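PDB 6R5W: Gp15 protein from Listeria phage PSA, which serves as the homotrimeric receptor binding protein of the phage and probably recognises the surface of its Listeria host. Local coordinates for residues F88-S93 and I164-K169; I106-P111 and A145-V150; A126-T131 and V157-D162. All blocks are in the same frame, centred on the assembly; numbering follows the deposited sequence.

Interaction 1. Residues F88-S93 and I164-K169; sequences FLVIVS and IIYLTK
V90 lies under the Y166 ring. Its CB sits over one face, 3.9 Å from the ring centroid, displaced toward the rim, in a CH-pi contact. CG1 of V90 reaches the phenol end, 3.6 Å from CE1 of Y166. CG of Y166 stands between its backbone N and carbonyl carbon (chi1 66°), which folds the ring back over V90. The phenol OH is hydrogen-bonded to the carbonyl of L114.

The backbones run antiparallel. V90 and Y166 form a hydrogen-bonded pair: V90 N to Y166 O is 2.8 Å, and Y166 N to V90 O is 3.0 Å. V92 N gives a nearly straight bond to I164 O (170° at the hydrogen). Past the strand end T168 N still bonds F88 O, but F88 N turns to a side chain, T168 OG1, at 2.8 Å.

On the other face L89, I91, I165 and L167 form an apolar patch. CD1 of L89 rests 3.8 Å from CG2 of I165. This patch packs into the trimer, where I165 meets I165 of both other subunits. Strand 159-167 is the last of its four-stranded antiparallel sheet within the chain. Strand 87-97 lies between it and strand 72-84, with Y166 covered by strand 122-127.

Interaction 2. Residues I106-P111 and A145-V150; sequences ICATLP and ADINIV
T109 and D146 point the same way, side by side, and the T109 hydroxyl gives a short hydrogen bond to the carboxylate, OG1 to OD1 2.6 Å. It meets OD1 nearly along its C-O bond. I106 lies on the same face, and its CD1 packs 3.7 Å from CG of D146. With CG1 anti to the carbonyl carbon (chi1 -67°), the I106 chain runs across the base of the D146 side chain.

On the other face I147 is central. Its CD1 lies 4.0 Å from CD1 of L110, and its CG2 is 3.8 Å from SG of C107. CB of L110 also meets CB of A145 at 3.9 Å.

The two strands are antiparallel, with a classic bulge: C107 and A108 both stand opposite I147. C107 N bonds I147 O at 3.0 Å, while I147 N bonds A108 O at 2.8 Å. L110 N bonds A145 O beyond the bulge.

A second shell holds the polar pair. K68 NZ bonds OG1 of T109, and S144 OG bonds OD2 of D146. The nearby lysine charge would probably suit an ionised D146. Behind I147 stand I139 of strand 136-141 and L161 and I164 of strand 159-167.

Interaction 3. Residues A126-T131 and V157-D162; sequences AAQQST and VNTGLD
A single antiparallel bridge ties the chain around Q128, beside strand 122-127, to T159 of strand 159-167. The CA atoms of Q128 and T159 are 4.3 Å apart. G160 N bonds A127 O at 2.9 Å, and Q129 N bonds N158 O at 3.0 Å.

The Q128 chain is extended beyond CG and crosses T159 obliquely. Its NE2 bonds OG1 of T159 at 3.1 Å, with a bent angle of 147°. The same NE2 also bonds the carbonyl of S154, so NE2 has two partners, T159 and S154, and OE1 is bonded as well. CB of Q128 touches CG1 of V157 at 3.7 Å.

Q129 and N158 lie side by side, their amide planes 83° apart. ND2 of N158 bonds OE1 of Q129 at 3.1 Å, approaching well above the plane of the acceptor amide. CG of Q129 is anti to the backbone N (chi1 -175°), which carries the amide out beside N158. CG1 of V157 packs 3.8 Å from CB of S130.

The third subunit lies alongside: its K122 makes a salt bridge with D162, and its N138 bonds the S130 carbonyl. An inverse gamma turn centred on Q129 follows the bridge residue Q128, so this is an isolated beta bridge next to an inverse gamma turn.

Overall arrangement
The three contacts lie in the beta-rich head, away from the helices at the start of this C-terminal piece. Interaction 2 is nested within the chain loop closed by interaction 1, while interactions 2 and 3 alternate along the chain. The centres of interactions 1 and 2 are about 13 Å apart. Between them I164 CD1 packs on I147 CG2 at 3.9 Å, joining the two sheets. Interaction 3 shares strand 159-167 with interaction 1, their centres about 19 Å apart. I147 CG2 also meets L161 CD2 at 3.9 Å, linking interactions 2 and 3. Interactions 1 and 3 both touch the third subunit. Bound cadmium ions lie about 9 Å from the L167 and A127 side chains.

Interaction 1. Residues F88-S93 and I164-K169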
loop_
_atom_site.group_PDB
_atom_site.type_symbol
_atom_site.label_atom_id
_atom_site.label_comp_id
_atom_site.label_asym_id
_atom_site.label_seq_id
_atom_site.Cartn_x
_atom_site.Cartn_y
_atom_site.Cartn_z
ATOM N N PHE A 88 -5.794 10.520 1.562
ATOM C CA PHE A 88 -6.360 9.445 2.366
ATOM C C PHE A 88 -7.462 8.748 1.565
ATOM O O PHE A 88 -8.294 9.411 0.930
ATOM C CB PHE A 88 -6.973 9.902 3.665
ATOM C CG PHE A 88 -6.030 10.627 4.554
ATOM C CD1 PHE A 88 -5.080 9.923 5.291
ATOM C CD2 PHE A 88 -6.098 12.009 4.682
ATOM C CE1 PHE A 88 -4.201 10.600 6.129
ATOM C CE2 PHE A 88 -5.232 12.672 5.533
ATOM C CZ PHE A 88 -4.276 11.965 6.225
ATOM N N LEU A 89 -7.552 7.409 1.732
ATOM C CA LEU A 89 -8.729 6.662 1.365
ATOM C C LEU A 89 -9.611 6.581 2.600
ATOM O O LEU A 89 -9.153 6.126 3.647
ATOM C CB LEU A 89 -8.344 5.288 0.889
ATOM C CG LEU A 89 -9.534 4.434 0.496
ATOM C CD1 LEU A 89 -10.229 4.942 -0.793
ATOM C CD2 LEU A 89 -8.987 2.993 0.266
ATOM N N VAL A 90 -10.859 7.004 2.469
ATOM C CA VAL A 90 -11.788 7.127 3.588
ATOM C C VAL A 90 -12.897 6.102 3.383
ATOM O O VAL A 90 -13.478 6.013 2.290
ATOM C CB VAL A 90 -12.365 8.548 3.714
ATOM C CG1 VAL A 90 -13.404 8.591 4.869
ATOM C CG2 VAL A 90 -11.240 9.597 3.881
ATOM N N ILE A 91 -13.194 5.331 4.429
ATOM C CA ILE A 91 -14.216 4.294 4.370
ATOM C C ILE A 91 -15.180 4.517 5.533
ATOM O O ILE A 91 -14.822 4.310 6.708
ATOM C CB ILE A 91 -13.601 2.877 4.397
ATOM C CG1 ILE A 91 -12.641 2.704 3.208
ATOM C CG2 ILE A 91 -14.710 1.833 4.479
ATOM C CD1 ILE A 91 -11.825 1.456 3.240
ATOM N N VAL A 92 -16.362 4.995 5.234
ATOM C CA VAL A 92 -17.359 5.318 6.272
ATOM C C VAL A 92 -18.081 4.041 6.693
ATOM O O VAL A 92 -18.217 3.101 5.930
ATOM C CB VAL A 92 -18.373 6.384 5.768
ATOM C CG1 VAL A 92 -19.344 6.820 6.836
ATOM C CG2 VAL A 92 -17.609 7.577 5.229
ATOM N N SER A 93 -18.570 4.004 7.929
ATOM C CA SER A 93 -19.359 2.886 8.427
ATOM C C SER A 93 -20.416 3.409 9.418
ATOM O O SER A 93 -20.241 4.457 10.063
ATOM C CB SER A 93 -18.461 1.813 9.150
ATOM O OG SER A 93 -17.996 2.373 10.347
ATOM N N ILE A 164 -20.029 4.316 1.620
ATOM C CA ILE A 164 -19.439 5.604 1.285
ATOM C C ILE A 164 -17.919 5.473 1.422
ATOM O O ILE A 164 -17.374 5.444 2.537
ATOM C CB ILE A 164 -20.004 6.704 2.193
ATOM C CG1 ILE A 164 -21.529 6.798 2.026
ATOM C CG2 ILE A 164 -19.326 8.049 1.785
ATOM C CD1 ILE A 164 -22.117 7.674 3.028
ATOM N N ILE A 165 -17.233 5.457 0.271
ATOM C CA ILE A 165 -15.781 5.302 0.176
ATOM C C ILE A 165 -15.273 6.320 -0.816
ATOM O O ILE A 165 -15.865 6.458 -1.893
ATOM C CB ILE A 165 -15.383 3.893 -0.285
ATOM C CG1 ILE A 165 -15.905 2.905 0.737
ATOM C CG2 ILE A 165 -13.871 3.825 -0.545
ATOM C CD1 ILE A 165 -15.723 1.441 0.276
ATOM N N TYR A 166 -14.200 7.045 -0.458
ATOM C CA TYR A 166 -13.713 8.110 -1.351
ATOM C C TYR A 166 -12.278 8.493 -0.974
ATOM O O TYR A 166 -11.794 8.183 0.115
ATOM C CB TYR A 166 -14.625 9.342 -1.268
ATOM C CG TYR A 166 -14.592 10.015 0.066
ATOM C CD1 TYR A 166 -15.435 9.597 1.121
ATOM C CD2 TYR A 166 -13.712 11.071 0.316
ATOM C CE1 TYR A 166 -15.400 10.181 2.302
ATOM C CE2 TYR A 166 -13.666 11.681 1.532
ATOM C CZ TYR A 166 -14.531 11.241 2.562
ATOM O OH TYR A 166 -14.495 11.792 3.813
ATOM N N LEU A 167 -11.628 9.215 -1.876
ATOM C CA LEU A 167 -10.311 9.803 -1.675
ATOM C C LEU A 167 -10.367 11.310 -1.389
ATOM O O LEU A 167 -11.141 12.040 -1.990
ATOM C CB LEU A 167 -9.464 9.590 -2.937
ATOM C CG LEU A 167 -9.040 8.152 -3.210
ATOM C CD1 LEU A 167 -8.653 7.953 -4.640
ATOM C CD2 LEU A 167 -7.891 7.767 -2.263
ATOM N N THR A 168 -9.490 11.771 -0.525
ATOM C CA THR A 168 -9.271 13.186 -0.236
ATOM C C THR A 168 -8.317 13.844 -1.254
ATOM O O THR A 168 -7.803 13.232 -2.195
ATOM C CB THR A 168 -8.735 13.326 1.186
ATOM O OG1 THR A 168 -7.442 12.740 1.172
ATOM C CG2 THR A 168 -9.678 12.689 2.213
ATOM N N LYS A 169 -8.144 15.168 -1.096
ATOM C CA LYS A 169 -7.242 15.933 -1.971
ATOM C C LYS A 169 -5.758 15.715 -1.641
ATOM O O LYS A 169 -5.380 15.227 -0.571
ATOM C CB LYS A 169 -7.586 17.427 -1.883
ATOM C CG LYS A 169 -8.944 17.745 -2.451
ATOM C CD LYS A 169 -9.236 19.298 -2.316
ATOM C CE LYS A 169 -9.592 19.934 -3.606
ATOM N NZ LYS A 169 -10.865 19.419 -4.164
#

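Interaction 2. Residues I106-P111 and A145-V150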
loop_
_atom_site.group_PDB
_atom_site.type_symbol
_atom_site.label_atom_id
_atom_site.label_comp_id
_atom_site.label_asym_id
_atom_site.label_seq_id
_atom_site.Cartn_x
_atom_site.Cartn_y
_atom_site.Cartn_z
ATOM N N ILE A 106 -28.731 16.262 6.182
ATOM C CA ILE A 106 -27.381 15.991 6.666
ATOM C C ILE A 106 -27.429 15.239 7.992
ATOM O O ILE A 106 -27.897 15.763 9.010
ATOM C CB ILE A 106 -26.569 17.276 6.809
ATOM C CG1 ILE A 106 -26.316 17.897 5.392
ATOM C CG2 ILE A 106 -25.223 17.008 7.453
ATOM C CD1 ILE A 106 -25.725 19.316 5.422
ATOM N N CYS A 107 -26.951 14.010 7.989
ATOM C CA CYS A 107 -26.967 13.160 9.196
ATOM C C CYS A 107 -25.646 13.167 9.954
ATOM O O CYS A 107 -25.618 12.772 11.112
ATOM C CB CYS A 107 -27.357 11.744 8.806
ATOM S SG CYS A 107 -26.090 10.846 7.752
ATOM N N ALA A 108 -24.564 13.647 9.357
ATOM C CA ALA A 108 -23.237 13.685 9.923
ATOM C C ALA A 108 -22.332 14.408 8.959
ATOM O O ALA A 108 -22.643 14.518 7.760
ATOM C CB ALA A 108 -22.671 12.258 10.163
ATOM N N THR A 109 -21.240 14.931 9.502
ATOM C CA THR A 109 -20.206 15.662 8.777
ATOM C C THR A 109 -18.836 15.172 9.200
ATOM O O THR A 109 -18.572 15.044 10.386
ATOM C CB THR A 109 -20.273 17.210 9.054
ATOM O OG1 THR A 109 -21.590 17.682 8.735
ATOM C CG2 THR A 109 -19.258 17.930 8.247
ATOM N N LEU A 110 -17.968 14.858 8.246
ATOM C CA LEU A 110 -16.634 14.393 8.580
ATOM C C LEU A 110 -15.716 15.585 8.835
ATOM O O LEU A 110 -15.973 16.709 8.345
ATOM C CB LEU A 110 -16.070 13.569 7.437
ATOM C CG LEU A 110 -16.811 12.214 7.166
ATOM C CD1 LEU A 110 -17.617 12.329 5.923
ATOM C CD2 LEU A 110 -15.821 11.128 7.049
ATOM N N PRO A 111 -14.606 15.366 9.523
ATOM C CA PRO A 111 -13.633 16.442 9.724
ATOM C C PRO A 111 -13.118 17.029 8.414
ATOM O O PRO A 111 -12.985 16.326 7.403
ATOM C CB PRO A 111 -12.481 15.750 10.481
ATOM C CG PRO A 111 -13.021 14.501 10.980
ATOM C CD PRO A 111 -14.113 14.086 10.057
ATOM N N ALA A 145 -17.824 17.638 3.010
ATOM C CA ALA A 145 -17.869 16.335 3.698
ATOM C C ALA A 145 -19.097 16.157 4.585
ATOM O O ALA A 145 -19.055 15.393 5.582
ATOM C CB ALA A 145 -16.569 16.076 4.492
ATOM N N ASP A 146 -20.199 16.796 4.246
ATOM C CA ASP A 146 -21.493 16.449 4.805
ATOM C C ASP A 146 -22.049 15.191 4.126
ATOM O O ASP A 146 -21.983 15.035 2.883
ATOM C CB ASP A 146 -22.502 17.587 4.599
ATOM C CG ASP A 146 -22.038 18.872 5.195
ATOM O OD1 ASP A 146 -21.841 18.899 6.420
ATOM O OD2 ASP A 146 -21.794 19.819 4.389
ATOM N N ILE A 147 -22.629 14.310 4.941
ATOM C CA ILE A 147 -23.333 13.132 4.465
ATOM C C ILE A 147 -24.808 13.493 4.409
ATOM O O ILE A 147 -25.492 13.598 5.430
ATOM C CB ILE A 147 -23.062 11.899 5.352
ATOM C CG1 ILE A 147 -21.562 11.672 5.413
ATOM C CG2 ILE A 147 -23.756 10.705 4.792
ATOM C CD1 ILE A 147 -21.182 10.531 6.299
ATOM N N ASN A 148 -25.293 13.759 3.196
ATOM C CA ASN A 148 -26.625 14.323 2.961
ATOM C C ASN A 148 -27.543 13.292 2.331
ATOM O O ASN A 148 -27.420 12.985 1.126
ATOM C CB ASN A 148 -26.437 15.524 2.027
ATOM C CG ASN A 148 -27.711 16.305 1.738
ATOM O OD1 ASN A 148 -28.758 16.050 2.282
ATOM N ND2 ASN A 148 -27.624 17.134 0.719
ATOM N N ILE A 149 -28.506 12.790 3.112
ATOM C CA ILE A 149 -29.494 11.845 2.608
ATOM C C ILE A 149 -30.572 12.598 1.817
ATOM O O ILE A 149 -31.352 13.353 2.394
ATOM C CB ILE A 149 -30.104 11.014 3.762
ATOM C CG1 ILE A 149 -29.009 10.211 4.463
ATOM C CG2 ILE A 149 -31.194 10.127 3.224
ATOM C CD1 ILE A 149 -29.454 9.615 5.776
ATOM N N VAL A 150 -30.585 12.421 0.503
ATOM C CA VAL A 150 -31.428 13.154 -0.432
ATOM C C VAL A 150 -32.655 12.384 -0.850
ATOM O O VAL A 150 -33.716 12.967 -1.054
ATOM C CB VAL A 150 -30.569 13.532 -1.668
ATOM C CG1 VAL A 150 -31.443 13.913 -2.845
ATOM C CG2 VAL A 150 -29.613 14.636 -1.318
#

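Interaction 3. Residues A126-T131 and V157-D162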
loop_
_atom_site.group_PDB
_atom_site.type_symbol
_atom_site.label_atom_id
_atom_site.label_comp_id
_atom_site.label_asym_id
_atom_site.label_seq_id
_atom_site.Cartn_x
_atom_site.Cartn_y
_atom_site.Cartn_z
ATOM N N ALA A 126 -27.167 3.633 -1.370
ATOM C CA ALA A 126 -26.999 3.039 -0.036
ATOM C C ALA A 126 -28.201 2.129 0.249
ATOM O O ALA A 126 -29.359 2.363 -0.205
ATOM C CB ALA A 126 -26.903 4.076 1.044
ATOM N N ALA A 127 -27.954 1.071 1.006
ATOM C CA ALA A 127 -29.065 0.264 1.466
ATOM C C ALA A 127 -29.750 0.901 2.671
ATOM O O ALA A 127 -29.120 1.528 3.516
ATOM C CB ALA A 127 -28.599 -1.167 1.850
ATOM N N GLN A 128 -31.057 0.656 2.789
ATOM C CA GLN A 128 -31.733 0.852 4.058
ATOM C C GLN A 128 -31.878 -0.518 4.730
ATOM O O GLN A 128 -31.744 -1.580 4.100
ATOM C CB GLN A 128 -33.111 1.519 3.884
ATOM C CG GLN A 128 -33.026 2.891 3.279
ATOM C CD GLN A 128 -34.386 3.680 3.474
ATOM O OE1 GLN A 128 -35.332 3.483 2.683
ATOM N NE2 GLN A 128 -34.453 4.457 4.504
ATOM N N GLN A 129 -32.159 -0.457 6.015
ATOM C CA GLN A 129 -32.260 -1.638 6.867
ATOM C C GLN A 129 -33.617 -2.310 6.729
ATOM O O GLN A 129 -34.471 -2.244 7.608
ATOM C CB GLN A 129 -31.956 -1.178 8.264
ATOM C CG GLN A 129 -31.884 -2.353 9.327
ATOM C CD GLN A 129 -31.600 -1.882 10.707
ATOM O OE1 GLN A 129 -30.847 -0.960 10.947
ATOM N NE2 GLN A 129 -32.326 -2.468 11.671
ATOM N N SER A 130 -33.820 -2.958 5.582
ATOM C CA SER A 130 -35.136 -3.444 5.224
ATOM C C SER A 130 -35.107 -4.594 4.247
ATOM O O SER A 130 -34.265 -4.663 3.347
ATOM C CB SER A 130 -35.993 -2.288 4.634
ATOM O OG SER A 130 -37.202 -2.779 4.029
ATOM N N THR A 131 -36.088 -5.488 4.400
ATOM C CA THR A 131 -36.266 -6.583 3.470
ATOM C C THR A 131 -36.933 -6.178 2.186
ATOM O O THR A 131 -36.965 -6.986 1.268
ATOM C CB THR A 131 -37.067 -7.741 4.132
ATOM O OG1 THR A 131 -38.358 -7.264 4.513
ATOM C CG2 THR A 131 -36.326 -8.220 5.358
ATOM N N VAL A 157 -37.240 4.076 8.056
ATOM C CA VAL A 157 -36.333 2.900 8.043
ATOM C C VAL A 157 -34.912 3.423 8.155
ATOM O O VAL A 157 -34.593 4.492 7.616
ATOM C CB VAL A 157 -36.535 2.069 6.777
ATOM C CG1 VAL A 157 -35.530 0.927 6.653
ATOM C CG2 VAL A 157 -37.975 1.501 6.778
ATOM N N ASN A 158 -34.072 2.716 8.908
ATOM C CA ASN A 158 -32.734 3.206 9.109
ATOM C C ASN A 158 -31.978 3.144 7.773
ATOM O O ASN A 158 -32.319 2.362 6.873
ATOM C CB ASN A 158 -31.954 2.354 10.148
ATOM C CG ASN A 158 -32.556 2.402 11.559
ATOM O OD1 ASN A 158 -33.396 3.233 11.864
ATOM N ND2 ASN A 158 -32.074 1.508 12.436
ATOM N N THR A 159 -30.941 3.962 7.659
ATOM C CA THR A 159 -30.165 4.089 6.425
ATOM C C THR A 159 -28.683 3.784 6.679
ATOM O O THR A 159 -28.051 4.343 7.597
ATOM C CB THR A 159 -30.349 5.501 5.841
ATOM O OG1 THR A 159 -31.731 5.643 5.454
ATOM C CG2 THR A 159 -29.541 5.664 4.594
ATOM N N GLY A 160 -28.105 2.898 5.852
ATOM C CA GLY A 160 -26.709 2.541 6.040
ATOM C C GLY A 160 -25.714 3.499 5.404
ATOM O O GLY A 160 -25.991 4.086 4.357
ATOM N N LEU A 161 -24.556 3.660 6.042
ATOM C CA LEU A 161 -23.470 4.499 5.517
ATOM C C LEU A 161 -22.256 3.682 5.050
ATOM O O LEU A 161 -21.244 4.268 4.633
ATOM C CB LEU A 161 -22.994 5.492 6.561
ATOM C CG LEU A 161 -24.020 6.428 7.188
ATOM C CD1 LEU A 161 -23.330 7.385 8.080
ATOM C CD2 LEU A 161 -24.817 7.138 6.110
ATOM N N ASP A 162 -22.333 2.341 5.114
ATOM C CA ASP A 162 -21.180 1.479 4.897
ATOM C C ASP A 162 -20.661 1.468 3.463
ATOM O O ASP A 162 -19.579 0.933 3.246
ATOM C CB ASP A 162 -21.555 0.035 5.336
ATOM C CG ASP A 162 -21.977 -0.017 6.770
ATOM O OD1 ASP A 162 -21.121 0.336 7.590
ATOM O OD2 ASP A 162 -23.167 -0.376 7.099
#